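PDB 4FT6: probable porin from Pseudomonas aeruginosa, which probably forms a beta-barrel channel of the OprD porin family that lets small solutes pass through the outer membrane. Local coordinates for residues A[38-43]-A[82-87]; A[94-99]-A[163-168]. All coordinates share one frame; numbering follows the deposited sequence.

Contact 1 of 2, residues A[38-43]-A[82-87]; sequences QEEWAQ and GLLPRH. With C8E ((hydroxyethyloxy)tri(ethyloxy)octane), chain C.
Glu40 and Leu83 each carry CG beside the backbone N and anti to the carbonyl carbon (chi1 -70° and -51°), and with these turns their side chains reach toward each other from strand 38-43 and loop 82-87. The delta branch CD1 of Leu83 does most of the touching: it comes down on the strand backbone, 3.6 Å from O of Glu40, and lies 4.0 Å from CB of Ala42. Leu84 arrives beside it, its CD2 4.3 Å from CB of Ala42. Its other methyl, CD1, sits 3.8 Å from OE1 of Glu40, whose extended chain crosses that of Leu84 at a slant. Glu40 and Ala42 face the loop, which follows strand 58-71, whereas Trp41 between them turns the other way, the alternation of a beta strand in the wall of an outer-membrane barrel. Detergent lies against that outer side. C7 of a bound C8E is 3.4 Å above the indole plane of Trp41, over its centre, while NE1 bonds to Asn21 of the adjoining strand 14-28. The buried carboxylate of Glu40 lies among apolar groups but is not without partners, since Ser74 bonds to OE1 and Ser81 to OE2. Ser81 OG also bonds to the backbone N of Leu83, the residue whose methyl packs on the strand.

Contact 2 of 2, residues A[94-99]-A[163-168]; sequences DDYARL and NSSDHQ. With DMU (decyl-beta-D-maltopyranoside), chain F; C8E ((hydroxyethyloxy)tri(ethyloxy)octane), chain D.
Arg98 and Ser165 meet with the guanidinium edge turned to a backbone carbonyl. From strand 95-107 the arginine runs extended from CG to NE, and NH1 reaches O of Ser165 at 2.6 Å; the oxygen lies close to the guanidinium plane, although the N-H...O angle of 143° leaves the bond bent. Ser165 answers from segment 163-168: its hydroxyl donates to O of Ala97 over 2.9 Å, approaching 22° off the carbonyl plane. With OG beside its own backbone N, the same hydroxyl also lies 3.2 Å from CB of Tyr96. The tyrosine ring leans obliquely along the loop backbone, CE2 being 3.7 Å from N of Ser164, and its OH bonds to O of Leu83 in another loop. Farther along, the His167 ring stands almost perpendicular to the guanidinium, the planes 86° apart, with NH2 of Arg98 near the ring's edge. Within the loop, Ser164 OG accepts from N of Asp166 at 2.9 Å and forms an ST turn, which holds the N-H of the very peptide group whose carbonyl Arg98 grips. A decyl maltoside lies against both segments; its O49 takes the N-H of Leu99 at 2.8 Å. Here strand 95-107 of the porin barrel meets the loop between strands 149-160 and 168-169. The guanidinium is held at more than one of its nitrogens, NE by Glu116 and NH1 by Ser165 O, which should restrict its rotation, and the glutamate probably offsets its charge next to the loop.

Both contacts set a barrel strand against a loop, and they lie side by side, their centres about 12 Å apart. Contact 1 is buried and largely apolar, the acid that takes part, Glu40, being satisfied by serines from elsewhere in the chain. Contact 2 is only partly buried, reaches toward solvent and detergent headgroup, and is held by polar bonds from arginine and serine to backbone carbonyls. Tyr96 joins them, its hydroxyl reaching back to the loop of contact 1 and its ring packing on Pro85. Loop 82-87 also touches segment 163-168, through Pro85 and Gly82 against Asn163, and thus lies between strand 38-43 and the elements of contact 2.

Contact 1 of 2, residues A[38-43]-A[82-87]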
# COMPACT_ATOMS: atom_id res chain seq x y z
N GLN A 38 15.26 14.34 -5.41
CA GLN A 38 14.23 14.63 -4.43
C GLN A 38 14.83 14.29 -3.07
O GLN A 38 15.02 13.11 -2.75
CB GLN A 38 12.97 13.78 -4.65
CG GLN A 38 12.23 14.04 -5.94
CD GLN A 38 11.24 12.92 -6.29
OE1 GLN A 38 11.02 11.98 -5.52
NE2 GLN A 38 10.65 13.02 -7.48
N GLU A 39 15.14 15.31 -2.28
CA GLU A 39 15.69 15.07 -0.95
C GLU A 39 14.99 15.90 0.10
O GLU A 39 15.23 17.10 0.19
CB GLU A 39 17.18 15.40 -0.91
CG GLU A 39 17.82 15.18 0.44
CD GLU A 39 19.25 15.64 0.48
OE1 GLU A 39 19.59 16.59 -0.26
OE2 GLU A 39 20.05 15.04 1.24
N GLU A 40 14.15 15.25 0.90
CA GLU A 40 13.43 15.96 1.96
C GLU A 40 13.47 15.22 3.29
O GLU A 40 13.78 14.03 3.36
CB GLU A 40 11.98 16.25 1.54
CG GLU A 40 11.85 17.30 0.45
CD GLU A 40 10.42 17.52 0.00
OE1 GLU A 40 10.00 18.70 -0.07
OE2 GLU A 40 9.73 16.52 -0.28
N TRP A 41 13.16 15.95 4.36
CA TRP A 41 13.13 15.38 5.70
C TRP A 41 11.94 15.95 6.48
O TRP A 41 11.76 17.16 6.55
CB TRP A 41 14.42 15.73 6.40
CG TRP A 41 14.52 15.16 7.76
CD1 TRP A 41 13.97 14.00 8.21
CD2 TRP A 41 15.23 15.72 8.87
NE1 TRP A 41 14.29 13.80 9.53
CE2 TRP A 41 15.07 14.84 9.96
CE3 TRP A 41 16.00 16.88 9.05
CZ2 TRP A 41 15.63 15.09 11.21
CZ3 TRP A 41 16.56 17.13 10.29
CH2 TRP A 41 16.38 16.24 11.36
N ALA A 42 11.13 15.07 7.06
CA ALA A 42 9.86 15.47 7.65
C ALA A 42 9.49 14.62 8.85
O ALA A 42 9.95 13.48 8.99
CB ALA A 42 8.74 15.38 6.61
N GLN A 43 8.65 15.18 9.71
CA GLN A 43 8.16 14.48 10.88
C GLN A 43 6.64 14.39 10.81
O GLN A 43 5.96 15.41 10.66
CB GLN A 43 8.55 15.21 12.16
CG GLN A 43 7.91 14.62 13.42
CD GLN A 43 8.43 13.23 13.69
OE1 GLN A 43 9.61 12.95 13.45
NE2 GLN A 43 7.57 12.35 14.19
N GLY A 82 7.18 13.54 -2.00
CA GLY A 82 5.97 12.90 -1.51
C GLY A 82 5.82 12.90 -0.00
O GLY A 82 4.86 12.34 0.51
N LEU A 83 6.75 13.53 0.71
CA LEU A 83 6.62 13.68 2.17
C LEU A 83 5.77 14.89 2.48
O LEU A 83 5.17 14.99 3.56
CB LEU A 83 7.97 13.89 2.84
CG LEU A 83 9.15 12.97 2.58
CD1 LEU A 83 10.24 13.23 3.60
CD2 LEU A 83 8.68 11.54 2.64
N LEU A 84 5.75 15.83 1.54
CA LEU A 84 5.12 17.13 1.76
C LEU A 84 4.40 17.60 0.50
O LEU A 84 4.82 17.27 -0.62
CB LEU A 84 6.18 18.18 2.14
CG LEU A 84 7.06 18.05 3.38
CD1 LEU A 84 8.16 19.08 3.29
CD2 LEU A 84 6.26 18.25 4.66
N PRO A 85 3.31 18.36 0.68
CA PRO A 85 2.70 19.05 -0.45
C PRO A 85 3.67 20.07 -1.02
O PRO A 85 4.61 20.51 -0.34
CB PRO A 85 1.48 19.75 0.17
CG PRO A 85 1.76 19.79 1.64
CD PRO A 85 2.57 18.57 1.93
N ARG A 86 3.45 20.45 -2.27
CA ARG A 86 4.41 21.28 -2.98
C ARG A 86 3.67 22.34 -3.76
O ARG A 86 2.80 22.02 -4.57
CB ARG A 86 5.24 20.40 -3.91
CG ARG A 86 6.40 21.10 -4.57
CD ARG A 86 7.17 20.16 -5.47
NE ARG A 86 8.39 20.80 -5.95
CZ ARG A 86 9.28 20.22 -6.76
NH1 ARG A 86 9.07 18.99 -7.19
NH2 ARG A 86 10.36 20.89 -7.13
N HIS A 87 4.00 23.60 -3.51
CA HIS A 87 3.33 24.72 -4.16
C HIS A 87 3.72 24.83 -5.63
O HIS A 87 4.59 24.09 -6.11
CB HIS A 87 3.66 26.04 -3.45
CG HIS A 87 3.20 26.10 -2.03
ND1 HIS A 87 3.99 26.61 -1.01
CD2 HIS A 87 2.03 25.74 -1.45
CE1 HIS A 87 3.33 26.54 0.13
NE2 HIS A 87 2.14 26.02 -0.10
C3 C8E C . 20.14 18.25 5.75
C4 C8E C . 19.73 17.75 7.13
C5 C8E C . 18.85 16.50 7.01
C6 C8E C . 19.40 15.36 7.87
C7 C8E C . 18.33 14.33 8.21
C8 C8E C . 18.96 13.09 8.85
O9 C8E C . 18.13 12.58 9.88
C10 C8E C . 17.34 11.49 9.47
C11 C8E C . 16.83 10.72 10.69
O12 C8E C . 16.01 9.64 10.31
C13 C8E C . 16.37 8.44 10.94

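Contact 2 of 2, residues A[94-99]-A[163-168]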
# COMPACT_ATOMS: atom_id res chain seq x y z
N ASP A 94 5.28 24.10 4.64
CA ASP A 94 5.97 23.96 5.91
C ASP A 94 5.27 22.92 6.76
O ASP A 94 5.87 22.33 7.67
CB ASP A 94 6.03 25.31 6.63
CG ASP A 94 6.76 26.36 5.83
OD1 ASP A 94 7.68 25.99 5.08
OD2 ASP A 94 6.40 27.54 5.96
N ASP A 95 4.00 22.68 6.45
CA ASP A 95 3.20 21.72 7.20
C ASP A 95 1.87 21.44 6.51
O ASP A 95 1.47 22.14 5.57
CB ASP A 95 2.98 22.18 8.64
CG ASP A 95 2.15 23.44 8.72
OD1 ASP A 95 2.02 24.15 7.70
OD2 ASP A 95 1.61 23.73 9.82
N TYR A 96 1.21 20.38 6.98
CA TYR A 96 -0.15 20.06 6.55
C TYR A 96 -0.80 19.15 7.58
O TYR A 96 -0.12 18.36 8.25
CB TYR A 96 -0.16 19.44 5.16
CG TYR A 96 0.58 18.12 5.02
CD1 TYR A 96 1.95 18.02 5.26
CD2 TYR A 96 -0.08 16.97 4.59
CE1 TYR A 96 2.62 16.82 5.10
CE2 TYR A 96 0.58 15.76 4.44
CZ TYR A 96 1.93 15.69 4.69
OH TYR A 96 2.60 14.50 4.53
N ALA A 97 -2.11 19.26 7.72
CA ALA A 97 -2.81 18.49 8.72
C ALA A 97 -4.13 18.02 8.17
O ALA A 97 -4.60 18.51 7.13
CB ALA A 97 -3.01 19.30 9.99
N ARG A 98 -4.71 17.04 8.84
CA ARG A 98 -5.99 16.53 8.41
C ARG A 98 -6.67 15.84 9.58
O ARG A 98 -6.02 15.23 10.44
CB ARG A 98 -5.81 15.56 7.25
CG ARG A 98 -7.09 15.29 6.50
CD ARG A 98 -6.90 14.27 5.38
NE ARG A 98 -8.22 13.74 5.02
CZ ARG A 98 -9.10 14.41 4.28
NH1 ARG A 98 -8.79 15.61 3.81
NH2 ARG A 98 -10.28 13.86 4.02
N LEU A 99 -7.99 15.96 9.65
CA LEU A 99 -8.74 15.36 10.73
C LEU A 99 -10.04 14.82 10.16
O LEU A 99 -10.84 15.56 9.59
CB LEU A 99 -9.01 16.40 11.80
CG LEU A 99 -9.67 15.95 13.11
CD1 LEU A 99 -8.91 14.76 13.69
CD2 LEU A 99 -9.72 17.12 14.12
N ASN A 163 0.41 13.03 0.71
CA ASN A 163 1.05 14.33 0.92
C ASN A 163 0.06 15.48 0.73
O ASN A 163 0.41 16.52 0.17
CB ASN A 163 2.20 14.51 -0.06
CG ASN A 163 1.72 14.46 -1.49
OD1 ASN A 163 0.66 13.89 -1.75
ND2 ASN A 163 2.46 15.09 -2.41
N SER A 164 -1.17 15.30 1.19
CA SER A 164 -2.17 16.35 1.02
C SER A 164 -3.14 16.45 2.19
O SER A 164 -3.60 15.44 2.72
CB SER A 164 -2.97 16.12 -0.26
OG SER A 164 -3.92 17.16 -0.46
N SER A 165 -3.45 17.68 2.57
CA SER A 165 -4.52 17.92 3.53
C SER A 165 -5.86 17.62 2.87
O SER A 165 -6.82 17.21 3.52
CB SER A 165 -4.49 19.37 4.00
OG SER A 165 -3.34 19.62 4.76
N ASP A 166 -5.91 17.83 1.55
CA ASP A 166 -7.18 17.90 0.84
C ASP A 166 -7.68 16.55 0.36
O ASP A 166 -6.92 15.57 0.33
CB ASP A 166 -7.05 18.85 -0.36
CG ASP A 166 -6.45 20.19 0.02
OD1 ASP A 166 -6.65 20.62 1.18
OD2 ASP A 166 -5.79 20.80 -0.85
N HIS A 167 -8.96 16.49 0.00
CA HIS A 167 -9.49 15.33 -0.69
C HIS A 167 -9.87 15.70 -2.12
O HIS A 167 -10.06 16.89 -2.45
CB HIS A 167 -10.68 14.71 0.07
CG HIS A 167 -11.91 15.57 0.05
ND1 HIS A 167 -12.67 15.77 -1.09
CD2 HIS A 167 -12.52 16.27 1.03
CE1 HIS A 167 -13.67 16.57 -0.81
NE2 HIS A 167 -13.61 16.90 0.47
N GLN A 168 -9.99 14.68 -2.97
CA GLN A 168 -10.34 14.86 -4.38
C GLN A 168 -11.13 13.66 -4.89
O GLN A 168 -11.01 12.56 -4.34
CB GLN A 168 -9.05 15.00 -5.21
CG GLN A 168 -8.18 13.76 -5.17
CD GLN A 168 -6.78 14.00 -5.73
OE1 GLN A 168 -5.83 14.21 -4.97
NE2 GLN A 168 -6.66 13.97 -7.05
C1 DMU F . -9.07 19.06 7.36
C2 DMU F . -9.34 19.06 5.81
C3 DMU F . -9.28 20.59 5.15
C4 DMU F . -8.20 21.46 5.89
O5 DMU F . -8.36 21.34 7.27
C6 DMU F . -8.00 20.06 7.71
O7 DMU F . -9.22 20.68 3.67
O16 DMU F . -7.68 20.07 9.10
C18 DMU F . -6.89 21.13 9.59
C19 DMU F . -6.75 21.09 11.11
C22 DMU F . -6.47 19.67 11.58
C25 DMU F . -6.69 19.60 13.08
C28 DMU F . -5.39 19.15 13.75
C31 DMU F . -5.50 17.67 14.11
C34 DMU F . -4.13 17.05 13.93
C37 DMU F . -3.87 16.03 15.01
C40 DMU F . -2.66 15.22 14.64
C43 DMU F . -2.04 14.71 15.91
O49 DMU F . -8.71 17.78 7.68
O55 DMU F . -10.41 18.13 5.38
C57 DMU F . -8.41 22.86 5.47
O61 DMU F . -9.70 23.20 5.83
C5 DMU F . -10.14 19.45 1.82
C7 DMU F . -10.42 20.49 0.81
C8 DMU F . -11.66 21.37 1.29
C9 DMU F . -12.35 20.68 2.55
O1 DMU F . -11.42 20.69 3.56
C10 DMU F . -10.31 19.93 3.24
O2 DMU F . -11.27 22.79 1.51
O3 DMU F . -10.95 18.36 1.61
O4 DMU F . -10.53 19.93 -0.46
C11 DMU F . -13.62 21.32 3.07
O6 DMU F . -14.01 20.65 4.23
C1 C8E D . -13.78 12.57 6.94
C2 C8E D . -14.69 12.81 8.15
C3 C8E D . -15.27 14.23 8.16
C4 C8E D . -14.58 15.18 9.13
C5 C8E D . -15.41 15.37 10.40
C6 C8E D . -14.88 16.43 11.35
C7 C8E D . -14.27 15.85 12.63
C8 C8E D . -14.37 16.87 13.77
O9 C8E D . -14.18 16.31 15.05
C10 C8E D . -12.84 16.35 15.51
C11 C8E D . -12.72 17.12 16.82
O12 C8E D . -13.61 16.64 17.81
C13 C8E D . -13.15 16.86 19.13
C14 C8E D . -13.83 15.91 20.11
O15 C8E D . -12.96 14.86 20.49